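Local coordinates for RIM-binding protein, isoform F (Drosophila melanogaster, PDB 4Z8A) that probably works at the presynaptic active zone, binding peptide motifs of partners such as the calcium channel Cacophony through its SH3 domain, at residues Val35-Phe39 / Val64-Pro69. Sequence-based numbering, arbitrary orientation.
Sequences VELCF and VRGLVP
Val35 and Leu37 grip the backbone of Leu67 from either side of Glu36: Leu67 N-H points almost straight (170°) at Val35 O, 2.8 Å away and in its carbonyl plane, while Leu37 N donates to Leu67 O (2.9 Å), tilted from that carbonyl's plane. End to end, the segments run nearly at right angles. Gly66 suits this crossing, since a CB there would press against the backbone of Val35 to Leu37. In the buried core, branched Leu37 fills the space beside Val68, CB lying 3.7 Å from Val68 CG1; with CG anti to the backbone N (chi1 -169°), CD1 reaches Val64 CG1 (3.6 Å) at the strand's exposed end. Cutting Leu37 back to an alanine is likely to open a gap beside Val68 and uncover Val64. The Phe39 ring extends the core, its CE2 edge 4.0 Å from Pro69 CD. The other side is looser and partly open to solvent: Val35 CG2 and Leu67 CD1 run side by side, 4.2 Å apart, each residue packing against basic side-chain atoms of the bound Cacophony-derived peptide. Glu36 OE1 hydrogen-bonds to Tyr21 OH and Ser27 OG, and OE2 to Asn29 ND2, fixing the carboxylate's turn. Joining the RT loop's end to strand 64-69 thus places Glu36 OE2 to salt-bridge a basic peptide residue, consistent with SH3 preference for basic, proline-rich ligands.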
ATOM      1  N   VAL A  35      -1.089   7.783   9.936  1.00 11.99           N
ATOM      2  CA  VAL A  35      -0.400   6.530   9.666  1.00 12.30           C
ATOM      3  C   VAL A  35      -0.270   6.133   8.194  1.00 12.79           C
ATOM      4  O   VAL A  35       0.488   5.208   7.900  1.00 10.16           O
ATOM      5  CB  VAL A  35      -1.066   5.347  10.433  1.00 16.46           C
ATOM      6  CG1 VAL A  35      -1.194   5.663  11.959  1.00 15.98           C
ATOM      7  CG2 VAL A  35      -2.400   4.991   9.827  1.00 13.75           C
ATOM      8  N   GLU A  36      -0.960   6.841   7.295  1.00  8.14           N
ATOM      9  CA  GLU A  36      -0.942   6.499   5.859  1.00 10.11           C
ATOM     10  C   GLU A  36      -0.035   7.431   5.048  1.00 16.06           C
ATOM     11  O   GLU A  36       0.203   8.583   5.412  1.00 15.94           O
ATOM     12  CB  GLU A  36      -2.374   6.502   5.289  1.00 10.32           C
ATOM     13  CG  GLU A  36      -3.245   5.459   5.956  1.00 11.98           C
ATOM     14  CD  GLU A  36      -4.689   5.442   5.461  1.00 12.57           C
ATOM     15  OE1 GLU A  36      -4.988   6.100   4.453  1.00 11.97           O
ATOM     16  OE2 GLU A  36      -5.511   4.789   6.130  1.00 11.04           O
ATOM     17  N   LEU A  37       0.498   6.889   3.961  1.00 11.02           N
ATOM     18  CA  LEU A  37       1.433   7.582   3.095  1.00 15.74           C
ATOM     19  C   LEU A  37       0.710   8.201   1.891  1.00 18.22           C
ATOM     20  O   LEU A  37      -0.209   7.589   1.333  1.00 22.68           O
ATOM     21  CB  LEU A  37       2.512   6.585   2.645  1.00 15.88           C
ATOM     22  CG  LEU A  37       3.793   6.994   1.936  1.00 26.60           C
ATOM     23  CD1 LEU A  37       4.561   7.973   2.782  1.00 26.13           C
ATOM     24  CD2 LEU A  37       4.630   5.737   1.705  1.00 20.20           C
ATOM     25  N   CYS A  38       1.095   9.429   1.536  1.00 15.22           N
ATOM     26  CA  CYS A  38       0.606  10.089   0.333  0.53 14.47           C
ATOM     27  C   CYS A  38       1.473   9.722  -0.885  1.00 13.36           C
ATOM     28  O   CYS A  38       2.684   9.626  -0.762  1.00 16.09           O
ATOM     29  CB  CYS A  38       0.613  11.602   0.560  0.53 20.70           C
ATOM     30  SG  CYS A  38      -0.179  12.585  -0.700  0.53 27.22           S
ATOM     31  N   PHE A  39       0.864   9.528  -2.059  1.00 11.55           N
ATOM     32  CA  PHE A  39       1.674   9.269  -3.252  1.00 10.16           C
ATOM     33  C   PHE A  39       0.925   9.594  -4.537  1.00 12.95           C
ATOM     34  O   PHE A  39      -0.285   9.831  -4.513  1.00 13.25           O
ATOM     35  CB  PHE A  39       2.162   7.808  -3.287  1.00 12.79           C
ATOM     36  CG  PHE A  39       1.058   6.781  -3.145  1.00 10.79           C
ATOM     37  CD1 PHE A  39       0.353   6.345  -4.247  1.00 10.95           C
ATOM     38  CD2 PHE A  39       0.729   6.266  -1.897  1.00 10.01           C
ATOM     39  CE1 PHE A  39      -0.642   5.405  -4.117  1.00 13.43           C
ATOM     40  CE2 PHE A  39      -0.249   5.334  -1.759  1.00 13.65           C
ATOM     41  CZ  PHE A  39      -0.949   4.898  -2.879  1.00 13.09           C
ATOM     42  N   VAL A  64       9.823   9.116   3.652  1.00 14.52           N
ATOM     43  CA  VAL A  64       8.652   8.990   4.532  1.00 21.54           C
ATOM     44  C   VAL A  64       8.138   7.549   4.525  1.00 20.84           C
ATOM     45  O   VAL A  64       8.106   6.923   3.472  1.00 14.83           O
ATOM     46  CB  VAL A  64       7.516   9.922   4.086  1.00 22.02           C
ATOM     47  CG1 VAL A  64       6.424   9.974   5.133  1.00 24.55           C
ATOM     48  CG2 VAL A  64       8.039  11.322   3.789  1.00 33.28           C
ATOM     49  N   ARG A  65       7.765   7.026   5.693  1.00 18.34           N
ATOM     50  CA  ARG A  65       7.211   5.680   5.815  1.00 17.70           C
ATOM     51  C   ARG A  65       5.763   5.719   6.296  1.00 19.73           C
ATOM     52  O   ARG A  65       5.397   6.574   7.094  1.00 17.81           O
ATOM     53  CB  ARG A  65       8.061   4.843   6.767  1.00 26.06           C
ATOM     54  CG  ARG A  65       9.451   4.644   6.232  1.00 30.33           C
ATOM     55  CD  ARG A  65      10.375   3.961   7.197  1.00 37.53           C
ATOM     56  NE  ARG A  65      11.746   4.105   6.714  1.00 44.55           N
ATOM     57  CZ  ARG A  65      12.362   3.222   5.933  1.00 47.05           C
ATOM     58  NH1 ARG A  65      11.740   2.111   5.548  1.00 34.52           N
ATOM     59  NH2 ARG A  65      13.604   3.451   5.539  1.00 43.61           N
ATOM     60  N   GLY A  66       4.934   4.813   5.792  1.00 11.87           N
ATOM     61  CA  GLY A  66       3.557   4.745   6.248  1.00 11.21           C
ATOM     62  C   GLY A  66       2.795   3.676   5.518  1.00 12.13           C
ATOM     63  O   GLY A  66       3.291   3.107   4.541  1.00 12.35           O
ATOM     64  N   LEU A  67       1.559   3.442   5.956  1.00 11.09           N
ATOM     65  CA  LEU A  67       0.723   2.427   5.352  1.00  9.60           C
ATOM     66  C   LEU A  67       0.161   2.908   4.011  1.00 10.03           C
ATOM     67  O   LEU A  67      -0.231   4.064   3.861  1.00 13.31           O
ATOM     68  CB  LEU A  67      -0.417   2.047   6.306  1.00 13.56           C
ATOM     69  CG  LEU A  67       0.010   1.426   7.641  1.00 17.63           C
ATOM     70  CD1 LEU A  67      -1.204   1.226   8.546  1.00 16.38           C
ATOM     71  CD2 LEU A  67       0.740   0.107   7.444  1.00 17.27           C
ATOM     72  N   VAL A  68       0.116   1.991   3.048  1.00 11.22           N
ATOM     73  CA  VAL A  68      -0.419   2.275   1.715  1.00 10.05           C
ATOM     74  C   VAL A  68      -1.484   1.240   1.328  1.00 11.75           C
ATOM     75  O   VAL A  68      -1.342   0.051   1.609  1.00 11.31           O
ATOM     76  CB  VAL A  68       0.709   2.302   0.660  1.00 18.26           C
ATOM     77  CG1 VAL A  68       1.732   3.353   1.014  1.00 13.90           C
ATOM     78  CG2 VAL A  68       1.380   0.964   0.569  1.00 17.70           C
ATOM     79  N   PRO A  69      -2.580   1.699   0.714  1.00 13.09           N
ATOM     80  CA  PRO A  69      -3.665   0.784   0.323  1.00 10.53           C
ATOM     81  C   PRO A  69      -3.272  -0.103  -0.865  1.00 11.38           C
ATOM     82  O   PRO A  69      -2.925   0.407  -1.922  1.00 12.72           O
ATOM     83  CB  PRO A  69      -4.808   1.731  -0.076  1.00 12.75           C
ATOM     84  CG  PRO A  69      -4.149   2.963  -0.536  1.00 13.49           C
ATOM     85  CD  PRO A  69      -2.836   3.087   0.287  1.00 14.93           C
TER